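Local coordinates for protein iota-carrageenase (Alteromonas sp. ATCC 43554, PDB 1KTW) that hydrolyses the beta-1,4 linkages of iota-carrageenan, a sulfated galactan of red algal cell walls, in an endo fashion with inversion of anomeric configuration, at residues Phe135-Val140 / Ile160-Thr165; Gln195-Asp200 / Glu218-Leu223. All coordinates share one frame; numbering follows the deposited sequence.

Interaction 1: Phe135-Val140 / Ile160-Thr165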
loop_
_atom_site.group_PDB
_atom_site.type_symbol
_atom_site.label_atom_id
_atom_site.label_comp_id
_atom_site.label_asym_id
_atom_site.label_seq_id
_atom_site.Cartn_x
_atom_site.Cartn_y
_atom_site.Cartn_z
ATOM N N PHE A 135 -10.349 -1.826 4.654
ATOM C CA PHE A 135 -10.807 -3.042 3.969
ATOM C C PHE A 135 -9.700 -4.101 3.830
ATOM O O PHE A 135 -8.552 -3.757 3.520
ATOM C CB PHE A 135 -11.238 -2.745 2.522
ATOM C CG PHE A 135 -12.596 -2.127 2.381
ATOM C CD1 PHE A 135 -12.745 -0.744 2.307
ATOM C CD2 PHE A 135 -13.723 -2.934 2.253
ATOM C CE1 PHE A 135 -13.998 -0.170 2.100
ATOM C CE2 PHE A 135 -14.991 -2.367 2.047
ATOM C CZ PHE A 135 -15.125 -0.985 1.968
ATOM N N LYS A 136 -10.049 -5.371 4.048
ATOM C CA LYS A 136 -9.127 -6.486 3.796
ATOM C C LYS A 136 -9.874 -7.420 2.816
ATOM O O LYS A 136 -10.939 -7.960 3.141
ATOM C CB LYS A 136 -8.756 -7.267 5.055
ATOM C CG LYS A 136 -7.803 -8.417 4.712
ATOM C CD LYS A 136 -7.352 -9.224 5.919
ATOM C CE LYS A 136 -6.417 -10.335 5.440
ATOM N NZ LYS A 136 -6.032 -11.307 6.494
ATOM N N LEU A 137 -9.313 -7.614 1.624
ATOM C CA LEU A 137 -9.964 -8.434 0.596
ATOM C C LEU A 137 -9.319 -9.813 0.420
ATOM O O LEU A 137 -8.111 -9.966 0.601
ATOM C CB LEU A 137 -9.928 -7.698 -0.752
ATOM C CG LEU A 137 -10.241 -6.193 -0.770
ATOM C CD1 LEU A 137 -10.127 -5.677 -2.199
ATOM C CD2 LEU A 137 -11.655 -5.938 -0.223
ATOM N N GLY A 138 -10.144 -10.795 0.053
ATOM C CA GLY A 138 -9.676 -12.154 -0.167
ATOM C C GLY A 138 -10.278 -12.771 -1.416
ATOM O O GLY A 138 -10.008 -12.306 -2.529
ATOM N N ASP A 139 -11.101 -13.809 -1.244
ATOM C CA ASP A 139 -11.735 -14.498 -2.379
ATOM C C ASP A 139 -13.031 -13.788 -2.778
ATOM O O ASP A 139 -14.132 -14.209 -2.390
ATOM C CB ASP A 139 -12.033 -15.978 -2.015
ATOM C CG ASP A 139 -12.475 -16.836 -3.234
ATOM O OD1 ASP A 139 -12.920 -16.290 -4.259
ATOM O OD2 ASP A 139 -12.386 -18.082 -3.156
ATOM N N VAL A 140 -12.890 -12.707 -3.542
ATOM C CA VAL A 140 -14.026 -11.925 -4.025
ATOM C C VAL A 140 -13.816 -11.569 -5.499
ATOM O O VAL A 140 -12.715 -11.194 -5.909
ATOM C CB VAL A 140 -14.236 -10.604 -3.168
ATOM C CG1 VAL A 140 -12.937 -9.761 -3.114
ATOM C CG2 VAL A 140 -15.375 -9.765 -3.760
ATOM N N ILE A 160 -6.291 -0.234 2.351
ATOM C CA ILE A 160 -6.984 -1.260 1.574
ATOM C C ILE A 160 -5.986 -2.354 1.196
ATOM O O ILE A 160 -5.021 -2.106 0.456
ATOM C CB ILE A 160 -7.636 -0.637 0.312
ATOM C CG1 ILE A 160 -8.671 0.411 0.765
ATOM C CG2 ILE A 160 -8.314 -1.741 -0.544
ATOM C CD1 ILE A 160 -9.464 1.058 -0.350
ATOM N N LEU A 161 -6.202 -3.552 1.743
ATOM C CA LEU A 161 -5.321 -4.695 1.498
ATOM C C LEU A 161 -5.916 -5.655 0.452
ATOM O O LEU A 161 -6.879 -6.375 0.726
ATOM C CB LEU A 161 -5.069 -5.461 2.814
ATOM C CG LEU A 161 -4.672 -4.630 4.051
ATOM C CD1 LEU A 161 -4.769 -5.496 5.309
ATOM C CD2 LEU A 161 -3.265 -4.061 3.881
ATOM N N VAL A 162 -5.319 -5.670 -0.734
ATOM C CA VAL A 162 -5.770 -6.537 -1.820
ATOM C C VAL A 162 -4.923 -7.796 -1.595
ATOM O O VAL A 162 -3.882 -7.997 -2.229
ATOM C CB VAL A 162 -5.486 -5.843 -3.177
ATOM C CG1 VAL A 162 -6.150 -6.614 -4.321
ATOM C CG2 VAL A 162 -6.023 -4.379 -3.128
ATOM N N ASP A 163 -5.426 -8.640 -0.688
ATOM C CA ASP A 163 -4.740 -9.835 -0.152
ATOM C C ASP A 163 -5.177 -11.254 -0.589
ATOM O O ASP A 163 -6.111 -11.423 -1.377
ATOM C CB ASP A 163 -4.863 -9.742 1.375
ATOM C CG ASP A 163 -3.548 -10.004 2.125
ATOM O OD1 ASP A 163 -2.710 -10.813 1.661
ATOM O OD2 ASP A 163 -3.384 -9.407 3.208
ATOM N N VAL A 164 -4.485 -12.264 -0.044
ATOM C CA VAL A 164 -4.778 -13.686 -0.309
ATOM C C VAL A 164 -5.359 -14.377 0.933
ATOM O O VAL A 164 -5.268 -13.853 2.040
ATOM C CB VAL A 164 -3.503 -14.504 -0.752
ATOM C CG1 VAL A 164 -2.872 -13.887 -1.996
ATOM C CG2 VAL A 164 -2.490 -14.587 0.389
ATOM N N THR A 165 -5.961 -15.552 0.748
ATOM C CA THR A 165 -6.533 -16.300 1.874
ATOM C C THR A 165 -6.498 -17.813 1.561
ATOM O O THR A 165 -6.716 -18.225 0.416
ATOM C CB THR A 165 -7.997 -15.842 2.166
ATOM O OG1 THR A 165 -8.410 -16.313 3.460
ATOM C CG2 THR A 165 -8.952 -16.382 1.106
HETATM O O HOH W 1 -4.495 -13.504 4.862
HETATM O O HOH W 2 -7.455 -11.989 2.711
#

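Interaction 2: Gln195-Asp200 / Glu218-Leu223. With DGS (3,6-anhydro-2-O-sulfo-alpha-D-galactopyranose), chain D.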
loop_
_atom_site.group_PDB
_atom_site.type_symbol
_atom_site.label_atom_id
_atom_site.label_comp_id
_atom_site.label_asym_id
_atom_site.label_seq_id
_atom_site.Cartn_x
_atom_site.Cartn_y
_atom_site.Cartn_z
ATOM N N GLN A 195 -2.195 -1.452 -0.705
ATOM C CA GLN A 195 -1.050 -2.373 -0.765
ATOM C C GLN A 195 -1.583 -3.648 -1.465
ATOM O O GLN A 195 -2.574 -4.246 -1.014
ATOM C CB GLN A 195 -0.404 -2.741 0.593
ATOM C CG GLN A 195 0.827 -3.659 0.334
ATOM C CD GLN A 195 1.911 -3.672 1.421
ATOM O OE1 GLN A 195 2.907 -4.407 1.307
ATOM N NE2 GLN A 195 1.734 -2.871 2.451
ATOM N N THR A 196 -0.943 -4.053 -2.572
ATOM C CA THR A 196 -1.402 -5.233 -3.339
ATOM C C THR A 196 -0.566 -6.506 -3.163
ATOM O O THR A 196 0.652 -6.464 -3.320
ATOM C CB THR A 196 -1.427 -4.927 -4.856
ATOM O OG1 THR A 196 -0.078 -4.735 -5.327
ATOM C CG2 THR A 196 -2.251 -3.666 -5.141
ATOM N N TYR A 197 -1.229 -7.632 -2.881
ATOM C CA TYR A 197 -0.557 -8.929 -2.688
ATOM C C TYR A 197 -0.931 -9.944 -3.780
ATOM O O TYR A 197 -0.053 -10.493 -4.449
ATOM C CB TYR A 197 -0.902 -9.492 -1.306
ATOM C CG TYR A 197 -0.477 -8.591 -0.165
ATOM C CD1 TYR A 197 0.856 -8.529 0.254
ATOM C CD2 TYR A 197 -1.414 -7.792 0.494
ATOM C CE1 TYR A 197 1.246 -7.690 1.316
ATOM C CE2 TYR A 197 -1.042 -6.956 1.544
ATOM C CZ TYR A 197 0.287 -6.910 1.952
ATOM O OH TYR A 197 0.642 -6.077 2.990
ATOM N N GLY A 198 -2.229 -10.191 -3.949
ATOM C CA GLY A 198 -2.718 -11.103 -4.980
ATOM C C GLY A 198 -3.863 -10.422 -5.723
ATOM O O GLY A 198 -4.809 -9.938 -5.089
ATOM N N ALA A 199 -3.800 -10.370 -7.051
ATOM C CA ALA A 199 -4.847 -9.695 -7.813
ATOM C C ALA A 199 -4.768 -9.944 -9.312
ATOM O O ALA A 199 -3.676 -10.019 -9.878
ATOM C CB ALA A 199 -4.771 -8.171 -7.561
ATOM N N ASP A 200 -5.937 -10.049 -9.939
ATOM C CA ASP A 200 -6.051 -10.242 -11.381
ATOM C C ASP A 200 -7.122 -9.293 -11.962
ATOM O O ASP A 200 -8.241 -9.259 -11.477
ATOM C CB ASP A 200 -6.453 -11.694 -11.696
ATOM C CG ASP A 200 -5.273 -12.647 -11.686
ATOM O OD1 ASP A 200 -4.506 -12.676 -12.681
ATOM O OD2 ASP A 200 -5.101 -13.362 -10.680
ATOM N N GLU A 218 3.812 -3.820 -3.587
ATOM C CA GLU A 218 4.893 -4.510 -2.892
ATOM C C GLU A 218 4.329 -5.853 -2.428
ATOM O O GLU A 218 3.680 -5.954 -1.381
ATOM C CB GLU A 218 5.370 -3.640 -1.702
ATOM C CG GLU A 218 6.634 -4.145 -1.008
ATOM C CD GLU A 218 7.158 -3.176 0.061
ATOM O OE1 GLU A 218 6.381 -2.318 0.536
ATOM O OE2 GLU A 218 8.342 -3.279 0.433
ATOM N N THR A 219 4.601 -6.883 -3.225
ATOM C CA THR A 219 4.068 -8.236 -3.020
ATOM C C THR A 219 4.886 -9.150 -2.108
ATOM O O THR A 219 5.572 -10.063 -2.590
ATOM C CB THR A 219 3.896 -8.897 -4.412
ATOM O OG1 THR A 219 5.163 -8.905 -5.089
ATOM C CG2 THR A 219 2.939 -8.081 -5.268
ATOM N N ASP A 220 4.763 -8.958 -0.790
ATOM C CA ASP A 220 5.577 -9.724 0.156
ATOM C C ASP A 220 4.915 -10.549 1.269
ATOM O O ASP A 220 5.572 -10.888 2.261
ATOM C CB ASP A 220 6.607 -8.782 0.792
ATOM C CG ASP A 220 5.964 -7.701 1.660
ATOM O OD1 ASP A 220 4.718 -7.654 1.748
ATOM O OD2 ASP A 220 6.701 -6.897 2.270
ATOM N N ASN A 221 3.637 -10.873 1.120
ATOM C CA ASN A 221 2.925 -11.678 2.117
ATOM C C ASN A 221 3.616 -13.045 2.249
ATOM O O ASN A 221 3.837 -13.729 1.253
ATOM C CB ASN A 221 1.473 -11.888 1.668
ATOM C CG ASN A 221 0.618 -12.524 2.732
ATOM O OD1 ASN A 221 1.023 -13.499 3.375
ATOM N ND2 ASN A 221 -0.588 -11.986 2.924
ATOM N N LEU A 222 3.932 -13.448 3.477
ATOM C CA LEU A 222 4.599 -14.730 3.717
ATOM C C LEU A 222 3.844 -15.981 3.230
ATOM O O LEU A 222 4.470 -16.967 2.825
ATOM C CB LEU A 222 4.934 -14.866 5.206
ATOM C CG LEU A 222 5.955 -13.841 5.721
ATOM C CD1 LEU A 222 6.126 -13.972 7.239
ATOM C CD2 LEU A 222 7.291 -14.051 5.004
ATOM N N LEU A 223 2.515 -15.958 3.276
ATOM C CA LEU A 223 1.732 -17.103 2.799
ATOM C C LEU A 223 2.092 -17.391 1.340
ATOM O O LEU A 223 2.179 -18.554 0.930
ATOM C CB LEU A 223 0.226 -16.815 2.882
ATOM C CG LEU A 223 -0.545 -17.099 4.170
ATOM C CD1 LEU A 223 -1.981 -16.608 4.028
ATOM C CD2 LEU A 223 -0.531 -18.596 4.456
HETATM C C1 DGS D . 12.275 -1.007 3.787
HETATM C C2 DGS D . 11.186 -0.290 2.976
HETATM C C3 DGS D . 10.160 -1.321 2.475
HETATM C C4 DGS D . 9.539 -2.042 3.648
HETATM C C5 DGS D . 10.720 -2.884 4.074
HETATM C C6 DGS D . 11.223 -3.367 2.698
HETATM O O2 DGS D . 10.683 0.830 3.747
HETATM O O3 DGS D . 10.908 -2.321 1.747
HETATM O O4 DGS D . 8.481 -2.869 3.174
HETATM O O5 DGS D . 11.709 -1.997 4.676
HETATM O O7 DGS D . 9.269 2.878 4.065
HETATM O O8 DGS D . 8.486 1.099 2.515
HETATM O O9 DGS D . 10.267 2.439 1.907
HETATM S S DGS D . 9.628 1.835 3.096
HETATM O O HOH W 3 3.260 -6.557 3.925
#

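Interaction 1: Phe135-Val140 / Ile160-Thr165
Phe135, Lys136 and Leu137 pair in parallel with Ile160, Leu161 and Val162, the strand axes diverging by only 3°. Leu161 is gripped from both of its backbone polar atoms: its N donates to Phe135 O over 3.0 Å at a nearly straight 175°, and its O accepts from Leu137 N at 2.9 Å, close to the carbonyl axis. The pairing then weakens, since Asp163 N reaches Leu137 O at 3.3 Å with a bent, weak bond. Here the inverse gamma turn centred on Val162 breaks the regular strand.

Side chains alternate between the sheet faces. On one, Leu137 CD1 comes within 4.4 Å of Val162 CG2, continuing the row begun by Phe135 and Ile160; Phe113 meets the Phe135 ring edge-to-face. On the other, Lys136 runs fully extended, with CG anti to the backbone N (chi1 180°), crossing Asp163 obliquely. Its NZ stays 4.6 Å from Asp163 OD2, too far for a salt bridge, though the opposite charges probably still attract. A water accepts from Lys136 NZ and donates to Val164 O, while a second donates to both Leu137 O and Val164 O, joining the segments where direct pairing fails.

Further out, Arg109 and Arg167 form salt bridges with Asp139, and Thr165 OG1 bonds to Val104 O. The stacked parallel strands are characteristic of the right-handed beta-helix of this family. The face bearing Leu137 and Val162 packs inside, while Lys136, on the opposite face, presents its ammonium to the substrate, forming a salt bridge with the sulfate of a bound 4-O-sulfated galactose.

Interaction 2: Gln195-Asp200 / Glu218-Leu223
Tyr197, with CG beside the backbone N (chi1 -60°), and Asp220, whose CG sits between its backbone N and carbonyl carbon (chi1 66°), are turned so that carboxylate and ring meet edge on. Asp220 OD1 lies 3.5 Å from Tyr197 CE1 in the ring plane, the two flat groups being only 16° apart. A water joins them, 2.8 Å from Tyr197 OH and donating to Asp220 OD1. Asn221 CB comes obliquely to Tyr197 CD1 at 3.7 Å, its amide nearly perpendicular to the ring. Asn221 also N-caps the following helix, its OD1 accepting from Leu223 N at 2.9 Å.

No clear direct hydrogen bond links the segments; instead the Thr219 methyl, CG2, rests 3.4 Å from Thr196 O, a buried acceptor with no partner in the model. Beyond these, Glu218 extends outward, and its OE2 accepts from O4 of the bound anhydrogalactose sulfate at 2.8 Å. Arg216 and His254 hold the carboxylate as well, by a salt bridge to OE1 and a hydrogen bond to OE2. Replacing Glu218 by alanine removes the carboxylate, which would probably leave the sugar O4 without this acceptor and Arg216 and His254 without their shared partner. The segments thus meet largely by van der Waals contacts of carbon against oxygen or carbon, with a water bridging Tyr197 and Asp220, while Glu218 shares its carboxylate between the bound carrageenan unit, Arg216 and His254.

From the N terminus, strand 132-141 runs into interaction 1, which closes when the chain, after passing through strand 143-151, returns as strand 160-167, one coil further along the beta-helix. Interaction 2 opens only later, at 195-200, and closes at 218-223 after a further turn through strand 202-210; the two loops are therefore in series, neither nested nor crossed. They are joined laterally because strand 194-196 pairs with strand 160-167: Val162 probably hydrogen-bonds through its N to Gln195 O and through its O to Tyr197 N. Asp163 packs against the Tyr197 ring, and its OD1 takes a weak hydrogen bond from Asn221 ND2. Successive coils are thereby tied from strand 132-141 to the loop leading into helix 222-227.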